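Local coordinates for particle-associated glycoside hydrolase (Acinetobacter phage Fri1, PDB 6C72), which probably depolymerises the capsular polysaccharide of Acinetobacter baumannii as a trimeric phage tailspike, so that the virus can reach and enter its host, at residues G126-K132 / E146-D152; A199-K205 / F229-D235; G133-A139 / T179-D185; G49-A53 / A92-G96. One frame throughout, in Å; residues are numbered along the deposited sequence.

Interaction 1. Residues G126-K132 / E146-D152; sequences GVVQLPK and EVRGTFD. With ZN (zinc ion), chain O.
Over one face of the Arg148 guanidinium lies a methyl of Val127, CG1, 3.8 Å from Arg148 CZ and above the centre of the group; at the edge, in its plane, sits the amide carbonyl of Gln129, CD and OE1. Arg148 meets Gln129 OE1 side-on, with Arg148 NE at 2.7 Å and Arg148 NH2 at 3.0 Å, and the amide and guanidinium planes stand 31° apart. The Arg148 chain, bent at chi3 (66°), turns its nitrogens back toward the neighbouring strand. Gln129 spends its other end on backbone, with NE2 bonded to Leu130 O and weakly to Gly149 O. Leu130 O accepts a second bond from Thr150 OG1, 2.8 Å away. These parallel strands, 126-129 and 146-148, belong to successive rungs at the start of the right-handed beta-helix, and on their other face Leu130 CD1 packs against Val147 CG1. Beyond the strands, both carboxylate oxygens hold a zinc ion, Asp152 OD1 at 2.3 Å and Asp152 OD2 at 2.6 Å. With OE1 held by two arginine donors and NE2 by Leu130 O, the Gln129 amide is fixed in rotation; zinc orients Asp152, and Lys132 NZ adds a weak, long salt bridge to Asp152 OD1 (3.3 Å).

Interaction 2. Residues A199-K205 / F229-D235; sequences AGVSNLK and FTAKWVD
Phe229 and Val201 form the apolar centre, where successive coils of the right-handed parallel beta-helix stack inside the solenoid. Gly200 CA lies over one face of the Phe229 ring, 4.0 Å from its centroid, a CH-pi contact. Val201 CG1 comes to the edge of the same ring, 3.4 Å from Phe229 CZ. It reaches the ring because CG1 stands between the backbone N and the carbonyl carbon (chi1 61°), and from there it also meets Ala231 CB. Val234 CG2 touches Ser202 CA and continues the apolar row toward Leu204 CD1. Ile222 and Ile224 of strand 220-224 also pack on Phe229. Outward from this core the backbones pair in register, with Val201 N bonded to Thr230 O at 3.1 Å. Both chains turn a corner at the same level, at Asn203 and Trp233, and the bonding runs on round it, through Leu204 N to Trp233 O, and onto the next face with Asp235 N to Leu204 O. Before the corner Ser202 OG bonds to Glu146; after it Asp235 OD1 bonds to Asn263. At the N-terminal end a water bridges the strands, donating to Ala199 O and lying 2.7 Å from Thr230 OG1.

Interaction 3. Residues G133-A139 / T179-D185; sequences GHIYAKA and TFWHSSD. With ZN (zinc ion), chain D.
His134 leaves the strand with CB turned to the face that also carries Phe180, and this CB lies 3.9 Å from His182 NE2. CG, anti to the carbonyl carbon (chi1 -71°), carries the ring to where ND1 meets His182 and one face meets Phe180. His134 ND1 donates to His182 NE2 over 2.8 Å, nearly straight at 174° and close to the plane of both rings. CE1 passes Phe180 CB, which sits over the face of the imidazole, and the two aromatic rings form an offset stack with planes at 14°. At the tip, His134 NE2 binds a zinc ion at 2.0 Å, with three waters completing the ligands seen. Neighbouring coils of the right-handed parallel beta-helix are paired here, strand 133-136 against 179-182, with the aromatic cluster on one face. His182 is positioned in turn: Tyr136 stacks offset over its ring, Tyr136 CE1 3.5 Å from His182 CG, while His182 ND1 is hydrogen-bonded to Ser209 O. His182 is thus a second-shell residue that orients the zinc-binding His134. On the other face Trp181 NE1 donates to Ala137 O, 2.7 Å away, and Ala139 CB touches the indole edge at CZ2. Past the strands, Lys138 NZ forms a salt bridge to Asp185 OD2 at 2.6 Å, met on the syn side, and a second one to Glu160 of the third subunit.

Interaction 4. Residues G49-A53 / A92-G96; sequences GFGGA and ATQAG
Gln94 reaches along the backbone of Gly51 and Gly52, and this is the close-packed part of the contact. Its CG touches Gly51 O at 3.4 Å, and at the end of the extended chain NE2 donates to Gly52 O, in both the amide and the carbonyl planes; the modelled 2.5 Å between Gln94 NE2 and Gly52 O is shorter than expected, and the exact length is doubtful. Ala53 CB rests 3.5 Å from Gln94 NE2, while Gln94 OE1 accepts from the backbone N of His91 and so holds the other end of the amide. The contact joins the loop before strand 54-58 to a 3-10 turn, 92-95, that follows the first strand of the beta-helix. Gly51, with a positive phi of 96° and no side chain, can pass close against Thr93 O. The Phe50 side is looser and partly exposed: only carbon atoms approach there, Thr93 CG2 standing 4.0 Å from Phe50 CB, and the Phe50 ring leads off toward Ala99 and Glu100.

How the interactions relate
Interactions 2 and 3 are buried and interaction 1 is partly buried; interaction 4, also partly buried, joins two loops and lies farthest of the four from the centre of the chain, about 43 Å between centres. The first three belong to one stack of parallel coils: strand 145-148 of interaction 1 pairs with 200-202 of interaction 2, and 179-182 of interaction 3 with 204-207. Thr179 OG1 further ties interactions 1 and 3, bonding Pro131 O and Thr150 N. Their chemistry varies with place: interaction 2 is chiefly apolar, interaction 3 aromatic with a zinc-bound histidine, interaction 1 polar with a zinc-bound carboxylate. Interaction 4 rests on one side-chain bond, and meets interaction 1 through Ala92 N and Gln129 O.

Interaction 1. Residues G126-K132 / E146-D152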
loop_
_atom_site.group_PDB
_atom_site.type_symbol
_atom_site.label_atom_id
_atom_site.label_comp_id
_atom_site.label_asym_id
_atom_site.label_seq_id
_atom_site.Cartn_x
_atom_site.Cartn_y
_atom_site.Cartn_z
ATOM N N GLY A 126 -19.956 23.665 -6.686
ATOM C CA GLY A 126 -20.834 22.667 -7.238
ATOM C C GLY A 126 -20.372 22.207 -8.605
ATOM O O GLY A 126 -19.176 21.979 -8.837
ATOM N N VAL A 127 -21.313 22.081 -9.533
ATOM C CA VAL A 127 -21.028 21.510 -10.841
ATOM C C VAL A 127 -21.535 22.449 -11.925
ATOM O O VAL A 127 -22.672 22.932 -11.855
ATOM C CB VAL A 127 -21.658 20.114 -10.994
ATOM C CG1 VAL A 127 -21.511 19.633 -12.418
ATOM C CG2 VAL A 127 -20.996 19.131 -10.024
ATOM N N VAL A 128 -20.692 22.706 -12.917
ATOM C CA VAL A 128 -21.113 23.294 -14.181
ATOM C C VAL A 128 -21.259 22.149 -15.169
ATOM O O VAL A 128 -20.270 21.487 -15.522
ATOM C CB VAL A 128 -20.126 24.347 -14.693
ATOM C CG1 VAL A 128 -20.503 24.717 -16.115
ATOM C CG2 VAL A 128 -20.135 25.568 -13.780
ATOM N N GLN A 129 -22.500 21.886 -15.573
ATOM C CA GLN A 129 -22.816 20.810 -16.502
ATOM C C GLN A 129 -22.676 21.322 -17.928
ATOM O O GLN A 129 -23.233 22.372 -18.275
ATOM C CB GLN A 129 -24.237 20.297 -16.257
ATOM C CG GLN A 129 -24.674 19.185 -17.185
ATOM C CD GLN A 129 -23.937 17.873 -16.917
ATOM O OE1 GLN A 129 -23.845 17.416 -15.769
ATOM N NE2 GLN A 129 -23.406 17.263 -17.975
ATOM N N LEU A 130 -21.920 20.626 -18.717
ATOM C CA LEU A 130 -21.852 20.938 -20.134
ATOM C C LEU A 130 -22.767 20.004 -20.907
ATOM O O LEU A 130 -22.960 18.856 -20.509
ATOM C CB LEU A 130 -20.431 20.797 -20.682
ATOM C CG LEU A 130 -19.403 21.700 -20.018
ATOM C CD1 LEU A 130 -18.031 21.531 -20.646
ATOM C CD2 LEU A 130 -19.873 23.155 -20.066
ATOM N N PRO A 131 -23.378 20.450 -21.992
ATOM C CA PRO A 131 -24.189 19.552 -22.816
ATOM C C PRO A 131 -23.289 18.754 -23.753
ATOM O O PRO A 131 -22.082 18.922 -23.789
ATOM C CB PRO A 131 -25.078 20.522 -23.600
ATOM C CG PRO A 131 -24.174 21.691 -23.819
ATOM C CD PRO A 131 -23.342 21.814 -22.549
ATOM N N LYS A 132 -23.907 17.906 -24.553
ATOM C CA LYS A 132 -23.185 17.290 -25.652
ATOM C C LYS A 132 -22.835 18.349 -26.699
ATOM O O LYS A 132 -23.430 19.427 -26.755
ATOM C CB LYS A 132 -24.024 16.180 -26.287
ATOM C CG LYS A 132 -24.282 15.001 -25.359
ATOM C CD LYS A 132 -24.849 13.829 -26.108
ATOM C CE LYS A 132 -26.308 14.046 -26.417
ATOM N NZ LYS A 132 -26.767 12.973 -27.315
ATOM N N GLU A 146 -16.694 21.857 -10.271
ATOM C CA GLU A 146 -16.354 20.797 -11.207
ATOM C C GLU A 146 -17.084 21.036 -12.525
ATOM O O GLU A 146 -18.287 21.313 -12.529
ATOM C CB GLU A 146 -16.736 19.425 -10.638
ATOM C CG GLU A 146 -16.638 18.270 -11.637
ATOM C CD GLU A 146 -17.224 16.974 -11.096
ATOM O OE1 GLU A 146 -17.574 16.911 -9.893
ATOM O OE2 GLU A 146 -17.349 16.008 -11.878
ATOM N N VAL A 147 -16.362 20.915 -13.635
ATOM C CA VAL A 147 -16.940 20.991 -14.973
ATOM C C VAL A 147 -17.218 19.565 -15.421
ATOM O O VAL A 147 -16.328 18.707 -15.355
ATOM C CB VAL A 147 -16.005 21.717 -15.953
ATOM C CG1 VAL A 147 -16.546 21.644 -17.364
ATOM C CG2 VAL A 147 -15.815 23.170 -15.537
ATOM N N ARG A 148 -18.461 19.288 -15.813
ATOM C CA ARG A 148 -18.893 17.933 -16.123
ATOM C C ARG A 148 -19.583 17.900 -17.481
ATOM O O ARG A 148 -20.485 18.698 -17.744
ATOM C CB ARG A 148 -19.831 17.397 -15.029
ATOM C CG ARG A 148 -20.219 15.934 -15.214
ATOM C CD ARG A 148 -21.059 15.416 -14.045
ATOM N NE ARG A 148 -22.357 16.078 -13.969
ATOM C CZ ARG A 148 -23.074 16.208 -12.857
ATOM N NH1 ARG A 148 -22.617 15.726 -11.707
ATOM N NH2 ARG A 148 -24.245 16.836 -12.891
ATOM N N GLY A 149 -19.158 16.975 -18.341
ATOM C CA GLY A 149 -19.784 16.783 -19.631
ATOM C C GLY A 149 -20.899 15.753 -19.589
ATOM O O GLY A 149 -21.316 15.274 -18.533
ATOM N N THR A 150 -21.371 15.399 -20.784
ATOM C CA THR A 150 -22.485 14.483 -20.986
ATOM C C THR A 150 -22.015 13.348 -21.883
ATOM O O THR A 150 -21.585 13.587 -23.013
ATOM C CB THR A 150 -23.682 15.201 -21.628
ATOM O OG1 THR A 150 -24.107 16.300 -20.804
ATOM C CG2 THR A 150 -24.858 14.241 -21.856
ATOM N N PHE A 151 -22.100 12.116 -21.387
ATOM C CA PHE A 151 -21.809 10.968 -22.237
ATOM C C PHE A 151 -22.784 10.927 -23.418
ATOM O O PHE A 151 -23.959 11.296 -23.300
ATOM C CB PHE A 151 -21.897 9.657 -21.441
ATOM C CG PHE A 151 -20.797 9.481 -20.412
ATOM C CD1 PHE A 151 -19.490 9.260 -20.802
ATOM C CD2 PHE A 151 -21.082 9.535 -19.052
ATOM C CE1 PHE A 151 -18.487 9.106 -19.857
ATOM C CE2 PHE A 151 -20.089 9.396 -18.103
ATOM C CZ PHE A 151 -18.787 9.174 -18.500
ATOM N N ASP A 152 -22.284 10.482 -24.568
ATOM C CA ASP A 152 -23.180 10.226 -25.671
ATOM C C ASP A 152 -24.045 9.014 -25.334
ATOM O O ASP A 152 -23.803 8.291 -24.364
ATOM C CB ASP A 152 -22.400 10.039 -26.977
ATOM C CG ASP A 152 -23.209 10.483 -28.209
ATOM O OD1 ASP A 152 -24.422 10.757 -28.068
ATOM O OD2 ASP A 152 -22.633 10.596 -29.313
HETATM ZN ZN ZN O . -24.981 11.118 -30.312
#

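Interaction 2. Residues A199-K205 / F229-D235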
loop_
_atom_site.group_PDB
_atom_site.type_symbol
_atom_site.label_atom_id
_atom_site.label_comp_id
_atom_site.label_asym_id
_atom_site.label_seq_id
_atom_site.Cartn_x
_atom_site.Cartn_y
_atom_site.Cartn_z
ATOM N N ALA A 199 -11.270 21.797 -7.196
ATOM C CA ALA A 199 -11.855 21.838 -8.518
ATOM C C ALA A 199 -11.767 20.463 -9.168
ATOM O O ALA A 199 -11.030 19.584 -8.718
ATOM C CB ALA A 199 -11.149 22.875 -9.382
ATOM N N GLY A 200 -12.506 20.296 -10.266
ATOM C CA GLY A 200 -12.493 19.032 -10.969
ATOM C C GLY A 200 -13.074 19.126 -12.364
ATOM O O GLY A 200 -13.592 20.160 -12.791
ATOM N N VAL A 201 -12.980 18.001 -13.072
ATOM C CA VAL A 201 -13.545 17.832 -14.402
ATOM C C VAL A 201 -13.894 16.364 -14.560
ATOM O O VAL A 201 -13.213 15.493 -14.014
ATOM C CB VAL A 201 -12.569 18.294 -15.515
ATOM C CG1 VAL A 201 -11.277 17.480 -15.474
ATOM C CG2 VAL A 201 -13.241 18.187 -16.904
ATOM N N SER A 202 -14.972 16.088 -15.296
ATOM C CA SER A 202 -15.349 14.695 -15.505
ATOM C C SER A 202 -16.256 14.540 -16.715
ATOM O O SER A 202 -16.867 15.502 -17.202
ATOM C CB SER A 202 -16.028 14.093 -14.273
ATOM O OG SER A 202 -17.314 14.611 -14.098
ATOM N N ASN A 203 -16.310 13.296 -17.201
ATOM C CA ASN A 203 -17.300 12.851 -18.179
ATOM C C ASN A 203 -17.240 13.676 -19.464
ATOM O O ASN A 203 -18.265 14.120 -19.981
ATOM C CB ASN A 203 -18.719 12.879 -17.587
ATOM C CG ASN A 203 -18.884 11.961 -16.395
ATOM O OD1 ASN A 203 -17.931 11.336 -15.954
ATOM N ND2 ASN A 203 -20.096 11.873 -15.872
ATOM N N LEU A 204 -16.037 13.863 -19.999
ATOM C CA LEU A 204 -15.906 14.577 -21.263
ATOM C C LEU A 204 -14.580 14.218 -21.912
ATOM O O LEU A 204 -13.712 13.597 -21.298
ATOM C CB LEU A 204 -16.045 16.096 -21.066
ATOM C CG LEU A 204 -15.187 16.831 -20.033
ATOM C CD1 LEU A 204 -13.756 17.074 -20.505
ATOM C CD2 LEU A 204 -15.868 18.154 -19.662
ATOM N N LYS A 205 -14.436 14.635 -23.167
ATOM C CA LYS A 205 -13.203 14.493 -23.928
ATOM C C LYS A 205 -12.672 15.876 -24.286
ATOM O O LYS A 205 -13.444 16.763 -24.670
ATOM C CB LYS A 205 -13.424 13.680 -25.207
ATOM C CG LYS A 205 -12.154 13.452 -25.998
ATOM C CD LYS A 205 -12.293 12.276 -26.937
ATOM C CE LYS A 205 -10.970 11.936 -27.609
ATOM N NZ LYS A 205 -11.061 10.696 -28.441
ATOM N N PHE A 229 -7.178 18.632 -7.095
ATOM C CA PHE A 229 -7.944 18.485 -8.318
ATOM C C PHE A 229 -8.346 17.021 -8.496
ATOM O O PHE A 229 -7.646 16.110 -8.032
ATOM C CB PHE A 229 -7.115 18.948 -9.512
ATOM C CG PHE A 229 -7.880 19.016 -10.795
ATOM C CD1 PHE A 229 -8.626 20.145 -11.118
ATOM C CD2 PHE A 229 -7.872 17.931 -11.670
ATOM C CE1 PHE A 229 -9.335 20.203 -12.317
ATOM C CE2 PHE A 229 -8.574 17.973 -12.858
ATOM C CZ PHE A 229 -9.307 19.114 -13.191
ATOM N N THR A 230 -9.490 16.802 -9.147
ATOM C CA THR A 230 -10.018 15.458 -9.370
ATOM C C THR A 230 -10.586 15.327 -10.780
ATOM O O THR A 230 -11.381 16.169 -11.210
ATOM C CB THR A 230 -11.109 15.134 -8.339
ATOM O OG1 THR A 230 -10.568 15.258 -7.008
ATOM C CG2 THR A 230 -11.663 13.741 -8.563
ATOM N N ALA A 231 -10.216 14.254 -11.487
ATOM C CA ALA A 231 -10.746 13.990 -12.820
ATOM C C ALA A 231 -11.152 12.530 -12.940
ATOM O O ALA A 231 -10.420 11.633 -12.497
ATOM C CB ALA A 231 -9.733 14.336 -13.920
ATOM N N LYS A 232 -12.332 12.302 -13.526
ATOM C CA LYS A 232 -12.864 10.962 -13.753
ATOM C C LYS A 232 -13.504 10.882 -15.132
ATOM O O LYS A 232 -14.233 11.793 -15.537
ATOM C CB LYS A 232 -13.897 10.586 -12.688
ATOM C CG LYS A 232 -13.295 10.428 -11.322
ATOM C CD LYS A 232 -14.347 10.334 -10.238
ATOM C CE LYS A 232 -13.691 10.137 -8.865
ATOM N NZ LYS A 232 -14.581 9.364 -7.937
ATOM N N TRP A 233 -13.233 9.786 -15.846
ATOM C CA TRP A 233 -13.798 9.547 -17.179
ATOM C C TRP A 233 -13.536 10.740 -18.106
ATOM O O TRP A 233 -14.453 11.334 -18.682
ATOM C CB TRP A 233 -15.286 9.230 -17.091
ATOM C CG TRP A 233 -15.565 8.012 -16.304
ATOM C CD1 TRP A 233 -16.068 7.954 -15.034
ATOM C CD2 TRP A 233 -15.382 6.654 -16.726
ATOM N NE1 TRP A 233 -16.204 6.645 -14.634
ATOM C CE2 TRP A 233 -15.789 5.826 -15.651
ATOM C CE3 TRP A 233 -14.905 6.057 -17.898
ATOM C CZ2 TRP A 233 -15.735 4.432 -15.718
ATOM C CZ3 TRP A 233 -14.851 4.673 -17.964
ATOM C CH2 TRP A 233 -15.268 3.876 -16.880
ATOM N N VAL A 234 -12.263 11.111 -18.219
ATOM C CA VAL A 234 -11.821 12.177 -19.106
ATOM C C VAL A 234 -10.766 11.621 -20.050
ATOM O O VAL A 234 -9.799 10.994 -19.607
ATOM C CB VAL A 234 -11.265 13.381 -18.321
ATOM C CG1 VAL A 234 -10.467 14.276 -19.248
ATOM C CG2 VAL A 234 -12.408 14.159 -17.699
ATOM N N ASP A 235 -10.948 11.862 -21.341
ATOM C CA ASP A 235 -9.942 11.580 -22.349
ATOM C C ASP A 235 -9.355 12.898 -22.835
ATOM O O ASP A 235 -10.013 13.941 -22.779
ATOM C CB ASP A 235 -10.538 10.800 -23.529
ATOM C CG ASP A 235 -11.041 9.407 -23.131
ATOM O OD1 ASP A 235 -10.926 9.021 -21.945
ATOM O OD2 ASP A 235 -11.543 8.685 -24.017
HETATM O O HOH W 1 -11.238 17.750 -6.154
#

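Interaction 3. Residues G133-A139 / T179-D185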
loop_
_atom_site.group_PDB
_atom_site.type_symbol
_atom_site.label_atom_id
_atom_site.label_comp_id
_atom_site.label_asym_id
_atom_site.label_seq_id
_atom_site.Cartn_x
_atom_site.Cartn_y
_atom_site.Cartn_z
ATOM N N GLY A 133 -21.838 18.038 -27.512
ATOM C CA GLY A 133 -21.419 18.893 -28.604
ATOM C C GLY A 133 -19.962 19.297 -28.471
ATOM O O GLY A 133 -19.291 19.011 -27.479
ATOM N N HIS A 134 -19.481 19.967 -29.521
ATOM C CA HIS A 134 -18.153 20.568 -29.509
ATOM C C HIS A 134 -18.266 21.979 -28.954
ATOM O O HIS A 134 -19.148 22.743 -29.360
ATOM C CB HIS A 134 -17.533 20.581 -30.905
ATOM C CG HIS A 134 -17.137 19.221 -31.398
ATOM N ND1 HIS A 134 -15.838 18.764 -31.371
ATOM C CD2 HIS A 134 -17.882 18.200 -31.892
ATOM C CE1 HIS A 134 -15.794 17.536 -31.855
ATOM N NE2 HIS A 134 -17.022 17.167 -32.170
ATOM N N ILE A 135 -17.405 22.300 -27.996
ATOM C CA ILE A 135 -17.430 23.575 -27.295
ATOM C C ILE A 135 -16.031 24.168 -27.362
ATOM O O ILE A 135 -15.074 23.564 -26.860
ATOM C CB ILE A 135 -17.879 23.406 -25.836
ATOM C CG1 ILE A 135 -19.246 22.723 -25.786
ATOM C CG2 ILE A 135 -17.936 24.750 -25.141
ATOM C CD1 ILE A 135 -19.676 22.320 -24.402
ATOM N N TYR A 136 -15.907 25.341 -27.978
ATOM C CA TYR A 136 -14.653 26.091 -27.987
ATOM C C TYR A 136 -14.776 27.158 -26.910
ATOM O O TYR A 136 -15.418 28.191 -27.117
ATOM C CB TYR A 136 -14.378 26.706 -29.353
ATOM C CG TYR A 136 -14.138 25.700 -30.464
ATOM C CD1 TYR A 136 -12.852 25.256 -30.763
ATOM C CD2 TYR A 136 -15.193 25.215 -31.233
ATOM C CE1 TYR A 136 -12.621 24.355 -31.785
ATOM C CE2 TYR A 136 -14.972 24.305 -32.253
ATOM C CZ TYR A 136 -13.685 23.879 -32.527
ATOM O OH TYR A 136 -13.459 22.987 -33.552
ATOM N N ALA A 137 -14.154 26.906 -25.761
ATOM C CA ALA A 137 -14.285 27.801 -24.620
ATOM C C ALA A 137 -13.277 27.430 -23.547
ATOM O O ALA A 137 -13.424 26.391 -22.896
ATOM C CB ALA A 137 -15.696 27.737 -24.038
ATOM N N LYS A 138 -12.273 28.272 -23.326
ATOM C CA LYS A 138 -11.293 27.980 -22.296
ATOM C C LYS A 138 -11.803 28.516 -20.971
ATOM O O LYS A 138 -12.518 29.513 -20.927
ATOM C CB LYS A 138 -9.915 28.556 -22.635
ATOM C CG LYS A 138 -9.805 30.031 -22.681
ATOM C CD LYS A 138 -8.376 30.425 -23.034
ATOM C CE LYS A 138 -8.167 31.927 -22.897
ATOM N NZ LYS A 138 -6.715 32.288 -22.966
ATOM N N ALA A 139 -11.495 27.805 -19.903
ATOM C CA ALA A 139 -12.044 28.111 -18.594
ATOM C C ALA A 139 -10.935 28.135 -17.561
ATOM O O ALA A 139 -10.003 27.323 -17.597
ATOM C CB ALA A 139 -13.117 27.101 -18.175
ATOM N N THR A 179 -19.452 15.183 -24.947
ATOM C CA THR A 179 -18.951 16.538 -24.808
ATOM C C THR A 179 -17.504 16.567 -25.285
ATOM O O THR A 179 -16.674 15.791 -24.798
ATOM C CB THR A 179 -19.056 17.002 -23.356
ATOM O OG1 THR A 179 -20.417 16.916 -22.927
ATOM C CG2 THR A 179 -18.571 18.452 -23.209
ATOM N N PHE A 180 -17.206 17.449 -26.241
ATOM C CA PHE A 180 -15.851 17.625 -26.759
ATOM C C PHE A 180 -15.409 19.057 -26.481
ATOM O O PHE A 180 -15.863 20.000 -27.147
ATOM C CB PHE A 180 -15.779 17.308 -28.252
ATOM C CG PHE A 180 -16.167 15.901 -28.584
ATOM C CD1 PHE A 180 -15.231 14.877 -28.513
ATOM C CD2 PHE A 180 -17.468 15.595 -28.986
ATOM C CE1 PHE A 180 -15.594 13.575 -28.816
ATOM C CE2 PHE A 180 -17.835 14.299 -29.289
ATOM C CZ PHE A 180 -16.906 13.291 -29.214
ATOM N N TRP A 181 -14.474 19.209 -25.549
ATOM C CA TRP A 181 -14.126 20.511 -24.989
ATOM C C TRP A 181 -12.813 20.988 -25.607
ATOM O O TRP A 181 -11.759 20.372 -25.402
ATOM C CB TRP A 181 -14.038 20.397 -23.472
ATOM C CG TRP A 181 -13.950 21.686 -22.740
ATOM C CD1 TRP A 181 -14.087 22.931 -23.250
ATOM C CD2 TRP A 181 -13.679 21.849 -21.343
ATOM N NE1 TRP A 181 -13.925 23.865 -22.266
ATOM C CE2 TRP A 181 -13.678 23.227 -21.080
ATOM C CE3 TRP A 181 -13.428 20.958 -20.289
ATOM C CZ2 TRP A 181 -13.432 23.748 -19.804
ATOM C CZ3 TRP A 181 -13.186 21.474 -19.022
ATOM C CH2 TRP A 181 -13.190 22.856 -18.791
ATOM N N HIS A 182 -12.886 22.065 -26.385
ATOM C CA HIS A 182 -11.733 22.688 -27.016
ATOM C C HIS A 182 -11.444 24.014 -26.339
ATOM O O HIS A 182 -12.268 24.549 -25.597
ATOM C CB HIS A 182 -11.951 22.969 -28.508
ATOM C CG HIS A 182 -12.505 21.828 -29.303
ATOM N ND1 HIS A 182 -11.815 21.256 -30.351
ATOM C CD2 HIS A 182 -13.708 21.208 -29.262
ATOM C CE1 HIS A 182 -12.560 20.316 -30.905
ATOM N NE2 HIS A 182 -13.708 20.261 -30.255
ATOM N N SER A 183 -10.278 24.562 -26.650
ATOM C CA SER A 183 -9.898 25.897 -26.222
ATOM C C SER A 183 -10.179 26.908 -27.325
ATOM O O SER A 183 -10.310 26.564 -28.500
ATOM C CB SER A 183 -8.420 25.949 -25.839
ATOM O OG SER A 183 -8.061 27.266 -25.458
ATOM N N SER A 184 -10.248 28.177 -26.936
ATOM C CA SER A 184 -10.421 29.258 -27.893
ATOM C C SER A 184 -9.104 29.822 -28.413
ATOM O O SER A 184 -9.141 30.697 -29.287
ATOM C CB SER A 184 -11.243 30.387 -27.276
ATOM O OG SER A 184 -10.615 30.901 -26.117
ATOM N N ASP A 185 -7.960 29.372 -27.901
ATOM C CA ASP A 185 -6.649 29.800 -28.404
ATOM C C ASP A 185 -5.658 28.643 -28.237
ATOM O O ASP A 185 -6.056 27.482 -28.081
ATOM C CB ASP A 185 -6.190 31.090 -27.693
ATOM C CG ASP A 185 -5.990 30.913 -26.179
ATOM O OD1 ASP A 185 -5.792 29.774 -25.692
ATOM O OD2 ASP A 185 -6.041 31.933 -25.456
HETATM ZN ZN ZN D . -17.645 15.474 -33.016
HETATM O O HOH W 2 -17.928 15.232 -35.138
HETATM O O HOH W 3 -15.640 13.966 -32.830
HETATM O O HOH W 4 -19.543 15.194 -32.473
#

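Interaction 4. Residues G49-A53 / A92-G96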
loop_
_atom_site.group_PDB
_atom_site.type_symbol
_atom_site.label_atom_id
_atom_site.label_comp_id
_atom_site.label_asym_id
_atom_site.label_seq_id
_atom_site.Cartn_x
_atom_site.Cartn_y
_atom_site.Cartn_z
ATOM N N GLY A 49 -34.755 23.729 -26.913
ATOM C CA GLY A 49 -34.892 22.707 -25.897
ATOM C C GLY A 49 -33.768 22.653 -24.886
ATOM O O GLY A 49 -33.776 21.769 -24.023
ATOM N N PHE A 50 -32.799 23.558 -24.976
ATOM C CA PHE A 50 -31.679 23.636 -24.050
ATOM C C PHE A 50 -31.739 24.955 -23.296
ATOM O O PHE A 50 -32.128 25.984 -23.862
ATOM C CB PHE A 50 -30.348 23.524 -24.792
ATOM C CG PHE A 50 -30.127 22.188 -25.425
ATOM C CD1 PHE A 50 -30.607 21.925 -26.694
ATOM C CD2 PHE A 50 -29.437 21.184 -24.743
ATOM C CE1 PHE A 50 -30.412 20.684 -27.281
ATOM C CE2 PHE A 50 -29.235 19.938 -25.322
ATOM C CZ PHE A 50 -29.730 19.687 -26.597
ATOM N N GLY A 51 -31.362 24.919 -22.015
ATOM C CA GLY A 51 -31.128 26.132 -21.257
ATOM C C GLY A 51 -32.278 26.636 -20.413
ATOM O O GLY A 51 -32.131 27.687 -19.781
ATOM N N GLY A 52 -33.411 25.941 -20.386
ATOM C CA GLY A 52 -34.503 26.363 -19.530
ATOM C C GLY A 52 -34.080 26.435 -18.075
ATOM O O GLY A 52 -33.180 25.721 -17.629
ATOM N N ALA A 53 -34.732 27.326 -17.328
ATOM C CA ALA A 53 -34.344 27.574 -15.947
ATOM C C ALA A 53 -35.508 28.209 -15.189
ATOM O O ALA A 53 -36.582 28.468 -15.745
ATOM C CB ALA A 53 -33.089 28.443 -15.886
ATOM N N ALA A 92 -24.544 24.968 -18.267
ATOM C CA ALA A 92 -23.989 26.093 -19.009
ATOM C C ALA A 92 -24.962 26.598 -20.071
ATOM O O ALA A 92 -24.940 27.787 -20.421
ATOM C CB ALA A 92 -22.656 25.706 -19.636
ATOM N N THR A 93 -25.828 25.720 -20.594
ATOM C CA THR A 93 -26.853 26.194 -21.518
ATOM C C THR A 93 -27.743 27.257 -20.880
ATOM O O THR A 93 -28.316 28.095 -21.592
ATOM C CB THR A 93 -27.704 25.027 -22.010
ATOM O OG1 THR A 93 -28.205 24.302 -20.882
ATOM C CG2 THR A 93 -26.903 24.103 -22.928
ATOM N N GLN A 94 -27.872 27.253 -19.556
ATOM C CA GLN A 94 -28.683 28.264 -18.887
ATOM C C GLN A 94 -27.988 29.621 -18.807
ATOM O O GLN A 94 -28.574 30.568 -18.262
ATOM C CB GLN A 94 -29.077 27.774 -17.487
ATOM C CG GLN A 94 -29.935 26.501 -17.524
ATOM C CD GLN A 94 -30.141 25.865 -16.155
ATOM O OE1 GLN A 94 -29.210 25.765 -15.353
ATOM N NE2 GLN A 94 -31.360 25.428 -15.887
ATOM N N ALA A 95 -26.759 29.736 -19.321
ATOM C CA ALA A 95 -26.107 31.020 -19.543
ATOM C C ALA A 95 -26.011 31.365 -21.019
ATOM O O ALA A 95 -25.341 32.336 -21.380
ATOM C CB ALA A 95 -24.711 31.033 -18.925
ATOM N N GLY A 96 -26.650 30.587 -21.882
ATOM C CA GLY A 96 -26.653 30.858 -23.299
ATOM C C GLY A 96 -25.704 30.016 -24.117
ATOM O O GLY A 96 -25.638 30.207 -25.333
#